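Local coordinates for glyoxalase family protein (Bacillus cereus, PDB 1ZSW) that is of unknown function but binds zinc and belongs to the glyoxalase/bleomycin resistance/dioxygenase superfamily, so may be a metal-dependent enzyme, at residues A[35-39]-A[240-244]. Residues are numbered along the deposited sequence; the frame is centred on the assembly and turned at random.
Sequences SMVTK and GRGSI
In Lys39, CG anti to the backbone N (chi1 -164°) and an extended chain lay the methylenes across the Arg241 guanidinium, and the bend at the last torsion turns NZ aside: CD lies over the centre of one face, 3.7 Å from Arg241 CZ, and CB packs on the same group near NE. The contact is thus made by methylenes, and the two charged ends are kept apart, Lys39 NZ lying 6.0 Å from Arg241 NH2. The lysine ammonium is instead bound by the carbonyls of Val92 and Pro90, while Glu147 forms a salt bridge with Arg241 NE and also accepts from Lys39 N, which should hold the guanidinium in place and offset its charge. Two backbone bonds join the segments through Val37: its N donates to Ser243 O (3.0 Å), and its O accepts from Gly242 N (2.8 Å), both bonds nearly straight. Gly242 N is presented by a type II turn running from Gly240 to Ser243, in which Gly242 sits third with a positive phi (85°), the position such a turn commonly gives to glycine. The turn leads into strand 244-251, the antiparallel neighbour of strand 31-38, so that the contact joins the two glyoxalase-family regions of the chain within one mixed sheet; His33 and His246 on these strands bind the zinc together with Glu294. Inside the turn, Gly240 O accepts from both Ser243 N and Ser243 OG, the hydroxyl arriving in the carbonyl plane at 2.6 Å. Val37 CB rests 3.8 Å from that OG. Met36 and Ile244 form a non-hydrogen-bonded pair whose side chains lie alongside each other, Met36 CG meeting Ile244 CG1 at 3.8 Å; Ile105 and Leu149 touch both side chains.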
loop_
_atom_site.group_PDB
_atom_site.type_symbol
_atom_site.label_atom_id
_atom_site.label_comp_id
_atom_site.label_asym_id
_atom_site.label_seq_id
_atom_site.Cartn_x
_atom_site.Cartn_y
_atom_site.Cartn_z
ATOM N N SER A 35 -0.646 -2.523 3.838
ATOM C CA SER A 35 -1.468 -3.214 4.853
ATOM C C SER A 35 -1.266 -2.622 6.232
ATOM O O SER A 35 -0.138 -2.338 6.582
ATOM C CB SER A 35 -1.153 -4.717 4.885
ATOM O OG SER A 35 -1.585 -5.239 3.603
ATOM N N MET A 36 -2.370 -2.529 6.984
ATOM C CA MET A 36 -2.474 -1.765 8.250
ATOM C C MET A 36 -3.233 -2.573 9.278
ATOM O O MET A 36 -3.825 -3.617 8.984
ATOM C CB MET A 36 -3.290 -0.486 7.972
ATOM C CG MET A 36 -2.540 0.670 7.308
ATOM S SD MET A 36 -2.115 0.406 5.585
ATOM C CE MET A 36 -3.723 0.548 4.816
ATOM N N VAL A 37 -3.193 -2.099 10.520
ATOM C CA VAL A 37 -3.946 -2.693 11.616
ATOM C C VAL A 37 -5.038 -1.728 12.056
ATOM O O VAL A 37 -4.764 -0.538 12.257
ATOM C CB VAL A 37 -2.994 -2.961 12.773
ATOM C CG1 VAL A 37 -3.755 -3.429 14.052
ATOM C CG2 VAL A 37 -1.952 -4.027 12.374
ATOM N N THR A 38 -6.264 -2.260 12.182
ATOM C CA THR A 38 -7.434 -1.531 12.726
ATOM C C THR A 38 -7.947 -2.251 13.964
ATOM O O THR A 38 -7.831 -3.465 14.083
ATOM C CB THR A 38 -8.583 -1.356 11.691
ATOM O OG1 THR A 38 -9.610 -0.519 12.240
ATOM C CG2 THR A 38 -9.214 -2.676 11.299
ATOM N N LYS A 39 -8.520 -1.477 14.895
ATOM C CA LYS A 39 -9.127 -2.079 16.077
ATOM C C LYS A 39 -10.590 -2.455 15.835
ATOM O O LYS A 39 -11.154 -3.301 16.566
ATOM C CB LYS A 39 -9.061 -1.056 17.227
ATOM C CG LYS A 39 -9.307 -1.682 18.579
ATOM C CD LYS A 39 -9.172 -0.641 19.684
ATOM C CE LYS A 39 -9.597 -1.226 21.035
ATOM N NZ LYS A 39 -8.673 -2.257 21.601
ATOM N N GLY A 240 0.409 -0.082 16.923
ATOM C CA GLY A 240 -0.897 -0.613 17.356
ATOM C C GLY A 240 -1.960 -0.296 16.314
ATOM O O GLY A 240 -1.703 -0.415 15.122
ATOM N N ARG A 241 -3.145 0.144 16.744
ATOM C CA ARG A 241 -4.172 0.518 15.791
ATOM C C ARG A 241 -3.671 1.693 14.976
ATOM O O ARG A 241 -2.950 2.582 15.503
ATOM C CB ARG A 241 -5.501 0.825 16.521
ATOM C CG ARG A 241 -5.466 2.144 17.264
ATOM C CD ARG A 241 -6.690 2.361 18.167
ATOM N NE ARG A 241 -7.941 2.289 17.424
ATOM C CZ ARG A 241 -9.137 2.649 17.890
ATOM N NH1 ARG A 241 -10.219 2.518 17.121
ATOM N NH2 ARG A 241 -9.251 3.153 19.111
ATOM N N GLY A 242 -3.956 1.687 13.676
ATOM C CA GLY A 242 -3.537 2.832 12.866
ATOM C C GLY A 242 -2.093 2.691 12.389
ATOM O O GLY A 242 -1.608 3.590 11.702
ATOM N N SER A 243 -1.454 1.566 12.690
ATOM C CA SER A 243 -0.098 1.343 12.221
ATOM C C SER A 243 -0.124 0.719 10.838
ATOM O O SER A 243 -1.098 0.073 10.447
ATOM C CB SER A 243 0.697 0.426 13.174
ATOM O OG SER A 243 0.119 -0.877 13.284
ATOM N N ILE A 244 0.966 0.952 10.104
ATOM C CA ILE A 244 1.191 0.342 8.807
ATOM C C ILE A 244 2.154 -0.831 8.987
ATOM O O ILE A 244 3.285 -0.659 9.459
ATOM C CB ILE A 244 1.732 1.372 7.782
ATOM C CG1 ILE A 244 0.756 2.538 7.595
ATOM C CG2 ILE A 244 1.978 0.659 6.450
ATOM C CD1 ILE A 244 1.377 3.837 7.018
#